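Local coordinates for flagellar hook-associated protein (PDB 4UT1), which probably serves as a structural junction protein that joins the flagellar hook to the filament, at residues S316-Q321 with S578-S583; V312-Q317 with S335-G340; I444-P449 with R572-L577; T118-G123 with S142-L147. All blocks are in the same frame, centred on the assembly; numbering follows the deposited sequence.

Contact 1 of 4, residues S316-Q321 with S578-S583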
loop_
_atom_site.group_PDB
_atom_site.type_symbol
_atom_site.label_atom_id
_atom_site.label_comp_id
_atom_site.label_asym_id
_atom_site.label_seq_id
_atom_site.Cartn_x
_atom_site.Cartn_y
_atom_site.Cartn_z
ATOM N N SER A 316 -7.214 9.004 -3.387
ATOM C CA SER A 316 -7.678 9.750 -2.233
ATOM C C SER A 316 -7.407 11.246 -2.399
ATOM O O SER A 316 -8.272 12.070 -2.130
ATOM C CB SER A 316 -7.016 9.233 -0.956
ATOM O OG SER A 316 -7.483 7.929 -0.641
ATOM N N GLN A 317 -6.200 11.581 -2.826
ATOM C CA GLN A 317 -5.839 12.985 -3.044
ATOM C C GLN A 317 -6.666 13.664 -4.120
ATOM O O GLN A 317 -7.066 14.819 -3.970
ATOM C CB GLN A 317 -4.373 13.115 -3.422
ATOM C CG GLN A 317 -3.420 12.918 -2.286
ATOM C CD GLN A 317 -1.997 13.126 -2.730
ATOM O OE1 GLN A 317 -1.536 14.258 -2.841
ATOM N NE2 GLN A 317 -1.300 12.036 -3.026
ATOM N N VAL A 318 -6.890 12.970 -5.221
ATOM C CA VAL A 318 -7.610 13.552 -6.335
ATOM C C VAL A 318 -9.068 13.725 -5.932
ATOM O O VAL A 318 -9.659 14.789 -6.131
ATOM C CB VAL A 318 -7.466 12.681 -7.618
ATOM C CG1 VAL A 318 -8.511 13.051 -8.659
ATOM C CG2 VAL A 318 -6.060 12.830 -8.178
ATOM N N ASN A 319 -9.625 12.698 -5.298
ATOM C CA ASN A 319 -11.003 12.747 -4.833
ATOM C C ASN A 319 -11.214 13.892 -3.849
ATOM O O ASN A 319 -12.211 14.602 -3.932
ATOM C CB ASN A 319 -11.418 11.421 -4.177
ATOM C CG ASN A 319 -11.596 10.308 -5.191
ATOM O OD1 ASN A 319 -11.680 10.567 -6.381
ATOM N ND2 ASN A 319 -11.652 9.059 -4.718
ATOM N N ALA A 320 -10.265 14.075 -2.936
ATOM C CA ALA A 320 -10.404 15.095 -1.895
ATOM C C ALA A 320 -10.346 16.490 -2.496
ATOM O O ALA A 320 -11.095 17.392 -2.077
ATOM C CB ALA A 320 -9.309 14.937 -0.827
ATOM N N GLN A 321 -9.453 16.670 -3.466
ATOM C CA GLN A 321 -9.302 17.974 -4.113
ATOM C C GLN A 321 -10.471 18.266 -5.055
ATOM O O GLN A 321 -10.908 19.403 -5.158
ATOM C CB GLN A 321 -7.974 18.066 -4.881
ATOM C CG GLN A 321 -7.581 19.492 -5.299
ATOM C CD GLN A 321 -7.452 20.447 -4.106
ATOM O OE1 GLN A 321 -6.769 20.144 -3.133
ATOM N NE2 GLN A 321 -8.112 21.601 -4.186
ATOM N N SER A 578 -3.933 19.821 -10.415
ATOM C CA SER A 578 -2.704 19.592 -11.174
ATOM C C SER A 578 -1.457 19.654 -10.292
ATOM O O SER A 578 -0.484 18.949 -10.536
ATOM C CB SER A 578 -2.567 20.603 -12.326
ATOM O OG SER A 578 -2.147 21.869 -11.836
ATOM N N GLN A 579 -1.486 20.496 -9.265
ATOM C CA GLN A 579 -0.322 20.638 -8.395
ATOM C C GLN A 579 -0.188 19.506 -7.360
ATOM O O GLN A 579 0.817 19.421 -6.652
ATOM C CB GLN A 579 -0.369 21.999 -7.698
ATOM C CG GLN A 579 -0.158 23.178 -8.660
ATOM C CD GLN A 579 -0.477 24.517 -8.001
ATOM O OE1 GLN A 579 -1.113 24.568 -6.946
ATOM N NE2 GLN A 579 -0.040 25.607 -8.628
ATOM N N LEU A 580 -1.184 18.631 -7.279
ATOM C CA LEU A 580 -1.077 17.451 -6.416
ATOM C C LEU A 580 0.119 16.565 -6.766
ATOM O O LEU A 580 0.566 15.757 -5.943
ATOM C CB LEU A 580 -2.357 16.620 -6.485
ATOM C CG LEU A 580 -3.565 17.273 -5.825
ATOM C CD1 LEU A 580 -4.824 16.441 -6.051
ATOM C CD2 LEU A 580 -3.299 17.459 -4.344
ATOM N N VAL A 581 0.621 16.707 -7.989
ATOM C CA VAL A 581 1.813 15.989 -8.417
ATOM C C VAL A 581 3.026 16.295 -7.537
ATOM O O VAL A 581 3.966 15.505 -7.484
ATOM C CB VAL A 581 2.173 16.315 -9.873
ATOM C CG1 VAL A 581 2.782 17.711 -9.978
ATOM C CG2 VAL A 581 3.148 15.274 -10.418
ATOM N N ASN A 582 3.013 17.444 -6.858
ATOM C CA ASN A 582 4.144 17.844 -6.026
ATOM C C ASN A 582 3.931 17.594 -4.542
ATOM O O ASN A 582 4.812 17.857 -3.730
ATOM C CB ASN A 582 4.460 19.321 -6.256
ATOM C CG ASN A 582 4.848 19.606 -7.684
ATOM O OD1 ASN A 582 5.688 18.912 -8.258
ATOM N ND2 ASN A 582 4.228 20.616 -8.279
ATOM N N SER A 583 2.759 17.080 -4.186
ATOM C CA SER A 583 2.432 16.800 -2.797
ATOM C C SER A 583 3.253 15.651 -2.215
ATOM O O SER A 583 3.415 14.609 -2.851
ATOM C CB SER A 583 0.942 16.475 -2.667
ATOM O OG SER A 583 0.654 16.008 -1.365
#
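Gln317 and Leu580 bring the two backbones nearest, with their CA atoms 7.3 Å apart, where helix 287-322 runs past the 3-10 turn 580-582 that follows helix 572-579. This is packing within the helical part of FlgK: between these segments the chain makes its excursion through the beta-rich D2-like and D3 domains, and here the returning chain is laid against the outgoing helix. Leu580 carries most of the apolar contact. Its CD1 drives into the helix backbone rather than against side chains alone, stopping 3.5 Å from Gln317 O and 3.7 Å from Gln321 CB, with Val318 CA also close by. Phe121 of helix 113-129 touches both Leu580 and Val318 and so closes this apolar patch. Gln321 offers only its aliphatic part to Leu580; the chain bends at chi2 (59°) and its NE2 bonds to OD1 of Asn573. Gln317 behaves differently. With CG anti to the carbonyl carbon (chi1 -74°) and the chain extended beyond it, its amide reaches across to Ser583, while NE2 keeps a weak bond to Ser313 OG on its own helix. Leu580 CD2 lies 4.0 Å from Gln317 OE1. The link at the far end is modest: Ser583 OG donates a weak hydrogen bond of 3.2 Å to Gln317 OE1, and Ser583 CB sits almost as near that oxygen, at 3.3 Å.

Contact 2 of 4, residues V312-Q317 with S335-G340; sequences VSFASQ and SLFAVG
Phe314 and Phe337 form the tight end of this contact, a T-shaped pair in which the edge of Phe314 points into the face of Phe337. CE1 of Phe314 stands 3.4 Å above the Phe337 ring plane, over its centre; the ring planes make 68° and the centroids are 4.8 Å apart. Phe314 gets there because CG is anti to the backbone N (chi1 167°), which swings its ring out toward the strand. Tyr120 meets both rings edge-to-face, so three aromatics interlock here, and the Phe434 ring meets that of Phe337 with planes at about 30°. Next along, Ala315 CB rests 3.8 Å from Phe337 CB, and so small a side chain lets strand 337-338 come in close to the helix. The packing thins toward Val339, which is partly exposed and marks the solvent side. Its CG1 is 4.2 Å from Ala315 CB, and its CG2 only just meets Val312 CG2 at 4.4 Å. No hydrogen bond crosses between the segments. Polar fastening comes from the next turn of the helix, where Asn319 bonds to Leu336 N and Phe337 O. The interface itself therefore relies on dispersion and quadrupole attraction between rings and on the exclusion of water from a buried aromatic cluster.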
loop_
_atom_site.group_PDB
_atom_site.type_symbol
_atom_site.label_atom_id
_atom_site.label_comp_id
_atom_site.label_asym_id
_atom_site.label_seq_id
_atom_site.Cartn_x
_atom_site.Cartn_y
_atom_site.Cartn_z
ATOM N N VAL A 312 -3.916 4.102 -3.933
ATOM C CA VAL A 312 -4.799 4.596 -2.898
ATOM C C VAL A 312 -4.524 6.074 -2.642
ATOM O O VAL A 312 -5.438 6.869 -2.594
ATOM C CB VAL A 312 -4.658 3.812 -1.581
ATOM C CG1 VAL A 312 -5.409 4.525 -0.452
ATOM C CG2 VAL A 312 -5.166 2.388 -1.745
ATOM N N SER A 313 -3.260 6.431 -2.479
ATOM C CA SER A 313 -2.929 7.814 -2.195
ATOM C C SER A 313 -3.347 8.714 -3.355
ATOM O O SER A 313 -3.877 9.789 -3.136
ATOM C CB SER A 313 -1.435 7.976 -1.917
ATOM O OG SER A 313 -1.154 9.321 -1.572
ATOM N N PHE A 314 -3.093 8.274 -4.589
ATOM C CA PHE A 314 -3.491 9.042 -5.765
ATOM C C PHE A 314 -5.005 9.279 -5.796
ATOM O O PHE A 314 -5.461 10.408 -5.905
ATOM C CB PHE A 314 -3.039 8.328 -7.056
ATOM C CG PHE A 314 -3.677 8.873 -8.311
ATOM C CD1 PHE A 314 -4.899 8.382 -8.758
ATOM C CD2 PHE A 314 -3.058 9.880 -9.047
ATOM C CE1 PHE A 314 -5.485 8.877 -9.908
ATOM C CE2 PHE A 314 -3.641 10.376 -10.208
ATOM C CZ PHE A 314 -4.857 9.881 -10.635
ATOM N N ALA A 315 -5.777 8.202 -5.711
ATOM C CA ALA A 315 -7.232 8.303 -5.722
ATOM C C ALA A 315 -7.744 9.197 -4.590
ATOM O O ALA A 315 -8.591 10.057 -4.813
ATOM C CB ALA A 315 -7.861 6.913 -5.635
ATOM N N SER A 316 -7.214 9.004 -3.387
ATOM C CA SER A 316 -7.678 9.750 -2.233
ATOM C C SER A 316 -7.407 11.246 -2.399
ATOM O O SER A 316 -8.272 12.070 -2.130
ATOM C CB SER A 316 -7.016 9.233 -0.956
ATOM O OG SER A 316 -7.483 7.929 -0.641
ATOM N N GLN A 317 -6.200 11.581 -2.826
ATOM C CA GLN A 317 -5.839 12.985 -3.044
ATOM C C GLN A 317 -6.666 13.664 -4.120
ATOM O O GLN A 317 -7.066 14.819 -3.970
ATOM C CB GLN A 317 -4.373 13.115 -3.422
ATOM C CG GLN A 317 -3.420 12.918 -2.286
ATOM C CD GLN A 317 -1.997 13.126 -2.730
ATOM O OE1 GLN A 317 -1.536 14.258 -2.841
ATOM N NE2 GLN A 317 -1.300 12.036 -3.026
ATOM N N SER A 335 -16.232 12.157 -6.472
ATOM C CA SER A 335 -15.045 11.347 -6.711
ATOM C C SER A 335 -14.749 11.215 -8.202
ATOM O O SER A 335 -15.663 11.146 -9.010
ATOM C CB SER A 335 -15.218 9.966 -6.079
ATOM O OG SER A 335 -15.182 10.105 -4.672
ATOM N N LEU A 336 -13.466 11.191 -8.549
ATOM C CA LEU A 336 -13.024 10.866 -9.912
ATOM C C LEU A 336 -12.472 9.434 -9.990
ATOM O O LEU A 336 -12.415 8.845 -11.061
ATOM C CB LEU A 336 -11.967 11.867 -10.391
ATOM C CG LEU A 336 -12.464 13.312 -10.481
ATOM C CD1 LEU A 336 -11.363 14.220 -10.990
ATOM C CD2 LEU A 336 -13.691 13.405 -11.384
ATOM N N PHE A 337 -12.071 8.879 -8.848
ATOM C CA PHE A 337 -11.518 7.525 -8.802
ATOM C C PHE A 337 -12.078 6.720 -7.633
ATOM O O PHE A 337 -12.533 7.281 -6.645
ATOM C CB PHE A 337 -9.990 7.582 -8.714
ATOM C CG PHE A 337 -9.353 8.194 -9.915
ATOM C CD1 PHE A 337 -9.085 7.427 -11.027
ATOM C CD2 PHE A 337 -9.074 9.560 -9.958
ATOM C CE1 PHE A 337 -8.533 7.990 -12.158
ATOM C CE2 PHE A 337 -8.503 10.125 -11.085
ATOM C CZ PHE A 337 -8.228 9.333 -12.188
ATOM N N ALA A 338 -12.042 5.393 -7.763
ATOM C CA ALA A 338 -12.480 4.508 -6.701
ATOM C C ALA A 338 -11.540 3.307 -6.579
ATOM O O ALA A 338 -10.916 2.896 -7.553
ATOM C CB ALA A 338 -13.920 4.048 -6.950
ATOM N N VAL A 339 -11.426 2.772 -5.370
ATOM C CA VAL A 339 -10.665 1.554 -5.123
ATOM C C VAL A 339 -11.420 0.668 -4.128
ATOM O O VAL A 339 -12.249 1.160 -3.356
ATOM C CB VAL A 339 -9.257 1.851 -4.560
ATOM C CG1 VAL A 339 -8.496 2.778 -5.481
ATOM C CG2 VAL A 339 -9.371 2.453 -3.168
ATOM N N GLY A 340 -11.130 -0.631 -4.137
ATOM C CA GLY A 340 -11.753 -1.539 -3.190
ATOM C C GLY A 340 -11.197 -1.342 -1.792
ATOM O O GLY A 340 -10.159 -0.699 -1.619
#

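Contact 3 of 4, residues I444-P449 with R572-L577; sequences IAAASP and RNALAL. With EDO (1,2-ethanediol), chain K.
Ala446 O is gripped by two backbone amides from the first turn of helix 572-579: Ala574 N donates at 3.0 Å, tilted 29° from the carbonyl plane, and Asn573 N adds a weak bond of 2.8 Å. The loop before strand 450-454 thus lends a carbonyl to the amides at the start of a helix, with Ala445 at the centre of an inverse gamma turn just ahead. That turn presents Ala445 O to the side chain of Asn573, whose CG is anti to the backbone N (chi1 -160°). ND2 donates to it over 2.9 Å, nearly along the C=O axis, and the oxygen lies close to the plane of the amide. Beside these bonds Ala446 CB packs on Ala574 CB at 3.7 Å, and Ile444 CG2 makes a looser touch with Leu577 CD1. Val127 of helix 113-129 covers the alanine pair. The loop leading into strand 450-454 is in this way joined to the first turn of helix 572-579. The Arg572 chain bends at chi3 (-82°); its NE forms a salt bridge with Asp570, and NH2 bonds to Val450 O. With these partners, its guanidinium receives Ser448 CB over the centre of one face, 3.2 Å above the plane.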
loop_
_atom_site.group_PDB
_atom_site.type_symbol
_atom_site.label_atom_id
_atom_site.label_comp_id
_atom_site.label_asym_id
_atom_site.label_seq_id
_atom_site.Cartn_x
_atom_site.Cartn_y
_atom_site.Cartn_z
ATOM N N ILE A 444 -15.126 16.806 -13.704
ATOM C CA ILE A 444 -13.944 17.478 -13.179
ATOM C C ILE A 444 -14.371 18.855 -12.644
ATOM O O ILE A 444 -14.928 19.667 -13.374
ATOM C CB ILE A 444 -12.843 17.614 -14.252
ATOM C CG1 ILE A 444 -12.392 16.223 -14.715
ATOM C CG2 ILE A 444 -11.645 18.402 -13.714
ATOM C CD1 ILE A 444 -11.567 16.240 -15.976
ATOM N N ALA A 445 -14.151 19.082 -11.358
ATOM C CA ALA A 445 -14.573 20.327 -10.724
ATOM C C ALA A 445 -13.448 21.352 -10.809
ATOM O O ALA A 445 -12.665 21.497 -9.880
ATOM C CB ALA A 445 -14.974 20.074 -9.275
ATOM N N ALA A 446 -13.372 22.060 -11.933
ATOM C CA ALA A 446 -12.249 22.950 -12.199
ATOM C C ALA A 446 -12.343 24.277 -11.453
ATOM O O ALA A 446 -11.334 24.924 -11.215
ATOM C CB ALA A 446 -12.134 23.212 -13.699
ATOM N N ALA A 447 -13.550 24.668 -11.089
ATOM C CA ALA A 447 -13.771 25.985 -10.492
ATOM C C ALA A 447 -13.705 25.964 -8.970
ATOM O O ALA A 447 -14.058 24.971 -8.342
ATOM C CB ALA A 447 -15.106 26.521 -10.943
ATOM N N SER A 448 -13.257 27.068 -8.377
ATOM C CA SER A 448 -13.411 27.278 -6.927
ATOM C C SER A 448 -14.879 27.540 -6.595
ATOM O O SER A 448 -15.582 28.180 -7.373
ATOM C CB SER A 448 -12.553 28.449 -6.447
ATOM O OG SER A 448 -12.804 28.729 -5.074
ATOM N N PRO A 449 -15.354 27.046 -5.444
ATOM C CA PRO A 449 -16.738 27.316 -5.023
ATOM C C PRO A 449 -16.933 28.771 -4.562
ATOM O O PRO A 449 -18.050 29.280 -4.547
ATOM C CB PRO A 449 -16.955 26.363 -3.844
ATOM C CG PRO A 449 -15.763 25.445 -3.820
ATOM C CD PRO A 449 -14.649 26.147 -4.516
ATOM N N ARG A 572 -9.428 27.549 -10.925
ATOM C CA ARG A 572 -8.575 27.517 -9.745
ATOM C C ARG A 572 -8.465 26.116 -9.140
ATOM O O ARG A 572 -7.397 25.711 -8.662
ATOM C CB ARG A 572 -9.091 28.493 -8.690
ATOM C CG ARG A 572 -8.735 29.946 -9.001
ATOM C CD ARG A 572 -9.353 30.848 -7.954
ATOM N NE ARG A 572 -10.746 31.110 -8.277
ATOM C CZ ARG A 572 -11.676 31.458 -7.398
ATOM N NH1 ARG A 572 -11.380 31.555 -6.101
ATOM N NH2 ARG A 572 -12.915 31.674 -7.817
ATOM N N ASN A 573 -9.549 25.364 -9.160
ATOM C CA ASN A 573 -9.448 24.038 -8.547
ATOM C C ASN A 573 -8.748 23.028 -9.443
ATOM O O ASN A 573 -8.108 22.098 -8.940
ATOM C CB ASN A 573 -10.809 23.488 -8.141
ATOM C CG ASN A 573 -10.674 22.389 -7.104
ATOM O OD1 ASN A 573 -10.103 22.616 -6.028
ATOM N ND2 ASN A 573 -11.148 21.182 -7.432
ATOM N N ALA A 574 -8.888 23.189 -10.754
ATOM C CA ALA A 574 -8.152 22.350 -11.682
ATOM C C ALA A 574 -6.661 22.614 -11.491
ATOM O O ALA A 574 -5.859 21.693 -11.508
ATOM C CB ALA A 574 -8.577 22.614 -13.130
ATOM N N LEU A 575 -6.299 23.878 -11.285
ATOM C CA LEU A 575 -4.910 24.229 -11.013
ATOM C C LEU A 575 -4.435 23.516 -9.748
ATOM O O LEU A 575 -3.335 22.958 -9.717
ATOM C CB LEU A 575 -4.735 25.754 -10.874
ATOM C CG LEU A 575 -3.301 26.200 -10.547
ATOM C CD1 LEU A 575 -2.372 25.780 -11.656
ATOM C CD2 LEU A 575 -3.200 27.710 -10.336
ATOM N N ALA A 576 -5.268 23.529 -8.709
ATOM C CA ALA A 576 -4.934 22.861 -7.458
ATOM C C ALA A 576 -4.804 21.340 -7.674
ATOM O O ALA A 576 -3.865 20.703 -7.171
ATOM C CB ALA A 576 -5.976 23.173 -6.393
ATOM N N LEU A 577 -5.738 20.768 -8.425
ATOM C CA LEU A 577 -5.658 19.344 -8.765
ATOM C C LEU A 577 -4.324 19.015 -9.420
ATOM O O LEU A 577 -3.669 18.048 -9.033
ATOM C CB LEU A 577 -6.803 18.935 -9.698
ATOM C CG LEU A 577 -8.165 18.707 -9.051
ATOM C CD1 LEU A 577 -9.260 18.878 -10.085
ATOM C CD2 LEU A 577 -8.225 17.303 -8.406
HETATM C C1 EDO K . -21.215 27.791 -5.005
HETATM O O1 EDO K . -20.010 27.727 -4.237
HETATM C C2 EDO K . -21.067 26.951 -6.265
HETATM O O2 EDO K . -22.255 27.078 -7.054
#

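Contact 4 of 4, residues T118-G123 with S142-L147. With EDO (1,2-ethanediol), chain C; EDO (1,2-ethanediol), chain H.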
loop_
_atom_site.group_PDB
_atom_site.type_symbol
_atom_site.label_atom_id
_atom_site.label_comp_id
_atom_site.label_asym_id
_atom_site.label_seq_id
_atom_site.Cartn_x
_atom_site.Cartn_y
_atom_site.Cartn_z
ATOM N N THR A 118 2.189 11.543 -13.914
ATOM C CA THR A 118 2.618 12.885 -14.327
ATOM C C THR A 118 1.709 13.464 -15.409
ATOM O O THR A 118 1.312 14.637 -15.344
ATOM C CB THR A 118 4.067 12.878 -14.861
ATOM O OG1 THR A 118 4.947 12.405 -13.836
ATOM C CG2 THR A 118 4.491 14.281 -15.289
ATOM N N ASN A 119 1.391 12.640 -16.400
ATOM C CA ASN A 119 0.558 13.059 -17.521
ATOM C C ASN A 119 -0.872 13.397 -17.104
ATOM O O ASN A 119 -1.493 14.313 -17.651
ATOM C CB ASN A 119 0.554 11.974 -18.605
ATOM C CG ASN A 119 1.849 11.946 -19.400
ATOM O OD1 ASN A 119 2.654 12.864 -19.301
ATOM N ND2 ASN A 119 2.052 10.895 -20.194
ATOM N N TYR A 120 -1.384 12.667 -16.120
ATOM C CA TYR A 120 -2.723 12.934 -15.622
ATOM C C TYR A 120 -2.785 14.323 -14.997
ATOM O O TYR A 120 -3.686 15.105 -15.294
ATOM C CB TYR A 120 -3.169 11.904 -14.581
ATOM C CG TYR A 120 -4.545 12.252 -14.051
ATOM C CD1 TYR A 120 -5.678 12.024 -14.825
ATOM C CD2 TYR A 120 -4.711 12.849 -12.799
ATOM C CE1 TYR A 120 -6.942 12.364 -14.356
ATOM C CE2 TYR A 120 -5.959 13.177 -12.330
ATOM C CZ TYR A 120 -7.068 12.938 -13.110
ATOM O OH TYR A 120 -8.310 13.261 -12.641
ATOM N N PHE A 121 -1.821 14.629 -14.141
ATOM C CA PHE A 121 -1.805 15.938 -13.504
ATOM C C PHE A 121 -1.518 17.072 -14.501
ATOM O O PHE A 121 -2.113 18.134 -14.385
ATOM C CB PHE A 121 -0.803 15.952 -12.342
ATOM C CG PHE A 121 -1.254 15.134 -11.151
ATOM C CD1 PHE A 121 -2.469 15.402 -10.531
ATOM C CD2 PHE A 121 -0.476 14.094 -10.667
ATOM C CE1 PHE A 121 -2.897 14.645 -9.450
ATOM C CE2 PHE A 121 -0.890 13.337 -9.580
ATOM C CZ PHE A 121 -2.108 13.614 -8.973
ATOM N N THR A 122 -0.658 16.866 -15.498
ATOM C CA THR A 122 -0.445 17.964 -16.447
ATOM C C THR A 122 -1.681 18.155 -17.328
ATOM O O THR A 122 -1.982 19.269 -17.759
ATOM C CB THR A 122 0.819 17.772 -17.313
ATOM O OG1 THR A 122 0.670 16.644 -18.185
ATOM C CG2 THR A 122 2.041 17.573 -16.418
ATOM N N GLY A 123 -2.421 17.084 -17.561
ATOM C CA GLY A 123 -3.688 17.185 -18.263
ATOM C C GLY A 123 -4.657 18.132 -17.569
ATOM O O GLY A 123 -5.398 18.868 -18.218
ATOM N N SER A 142 -9.034 10.643 -20.718
ATOM C CA SER A 142 -8.249 9.632 -21.425
ATOM C C SER A 142 -6.961 9.325 -20.671
ATOM O O SER A 142 -6.570 8.163 -20.574
ATOM C CB SER A 142 -7.932 10.067 -22.856
ATOM O OG SER A 142 -9.119 10.102 -23.623
ATOM N N ASN A 143 -6.330 10.367 -20.129
ATOM C CA ASN A 143 -5.167 10.224 -19.252
ATOM C C ASN A 143 -5.482 9.369 -18.026
ATOM O O ASN A 143 -4.672 8.521 -17.619
ATOM C CB ASN A 143 -4.656 11.607 -18.801
ATOM C CG ASN A 143 -4.077 12.406 -19.941
ATOM O OD1 ASN A 143 -3.619 11.845 -20.929
ATOM N ND2 ASN A 143 -4.105 13.728 -19.820
ATOM N N ALA A 144 -6.651 9.614 -17.436
ATOM C CA ALA A 144 -7.136 8.813 -16.304
ATOM C C ALA A 144 -7.298 7.353 -16.720
ATOM O O ALA A 144 -6.926 6.439 -15.983
ATOM C CB ALA A 144 -8.451 9.359 -15.789
ATOM N N GLN A 145 -7.859 7.135 -17.905
ATOM C CA GLN A 145 -8.119 5.767 -18.361
ATOM C C GLN A 145 -6.820 5.025 -18.629
ATOM O O GLN A 145 -6.705 3.828 -18.350
ATOM C CB GLN A 145 -9.015 5.776 -19.606
ATOM C CG GLN A 145 -10.471 6.141 -19.269
ATOM C CD GLN A 145 -11.344 6.393 -20.485
ATOM O OE1 GLN A 145 -10.850 6.720 -21.566
ATOM N NE2 GLN A 145 -12.657 6.248 -20.310
ATOM N N THR A 146 -5.843 5.743 -19.163
ATOM C CA THR A 146 -4.508 5.217 -19.395
ATOM C C THR A 146 -3.849 4.765 -18.098
ATOM O O THR A 146 -3.312 3.652 -18.001
ATOM C CB THR A 146 -3.642 6.268 -20.099
ATOM O OG1 THR A 146 -4.074 6.371 -21.460
ATOM C CG2 THR A 146 -2.167 5.895 -20.069
ATOM N N LEU A 147 -3.923 5.624 -17.089
ATOM C CA LEU A 147 -3.402 5.284 -15.781
ATOM C C LEU A 147 -4.121 4.076 -15.187
ATOM O O LEU A 147 -3.484 3.160 -14.655
ATOM C CB LEU A 147 -3.527 6.499 -14.843
ATOM C CG LEU A 147 -3.181 6.235 -13.382
ATOM C CD1 LEU A 147 -1.732 5.833 -13.234
ATOM C CD2 LEU A 147 -3.479 7.506 -12.558
HETATM C C1 EDO C . -1.803 9.160 -22.099
HETATM O O1 EDO C . -3.221 9.372 -22.184
HETATM C C2 EDO C . -1.253 9.855 -20.853
HETATM O O2 EDO C . -0.584 8.930 -19.978
HETATM C C1 EDO H . -2.073 15.786 -21.607
HETATM O O1 EDO H . -3.473 15.844 -21.362
HETATM C C2 EDO H . -1.281 15.875 -20.319
HETATM O O2 EDO H . -0.048 15.185 -20.522
HETATM O O HOH W 1 -5.408 14.529 -17.088
#
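The Tyr120 ring meets Asn143 at its edge, where Asn143 CB lies near the ring plane, 4.1 Å from CD1. Ala144 CB approaches CE1 of the same ring at 3.7 Å, from an oblique direction. Tyr120 CG is anti to the backbone N (chi1 178°), which sends the ring across the neighbouring helix, past Ala144; the side chain also touches Val318 of helix 287-322. On its own helix, Tyr120 CD2 also sits over one face of the Phe121 ring, toward the rim. Helices 113-129 and 134-193 form an antiparallel helical hairpin within the FlgK helical domain; the short segments here run at 165° with axes 8.8 Å apart, and Tyr120 and Asn143 mark the closest backbone approach. Gly123 has no side chain, and the Asn143 amide occupies that place, with ND2 3.8 Å from Gly123 CA. No direct hydrogen bond joins the two segments; a water does so instead, donating to Tyr120 O at 2.6 Å and accepting from Asn143 ND2. The second N-H of that amide goes to O1 of one ethanediol at 2.7 Å, so the two hydrogens of ND2 have separate partners. Asn143 OD1 accepts from a second ethanediol, which is also held weakly by Asn119 ND2 at its O2. Both diols probably come from the crystallisation liquor and occupy the outer, exposed side of the groove, whereas Leu147 and Ala144 face the interior, Leu147 against Phe314 and Ala144 against Phe337 and Leu436.

How the contacts relate
All four contacts belong to one stretch of the helical body, and every pair except contacts 2 and 3 touches. Contacts 1 and 2 use overlapping parts of helix 287-322, sharing Ser316 and Gln317; their centres are about 10 Å apart, and Val318 CG1 packs 3.8 Å from Phe337 CD2. Contact 3 lies on the same short helix that leads into contact 1, where Gln321 CB meets Leu577 CD2 at 3.6 Å. Contact 4 borders all three: Phe121 CD2 is 3.5 Å from Val581 CB of contact 1, Phe121 CD1 is 3.3 Å from Leu577 O of contact 3, and Tyr120 OH is 3.6 Å from Leu336 CD1 of contact 2. Contacts 2 and 3 are farthest apart, about 17 Å between centres.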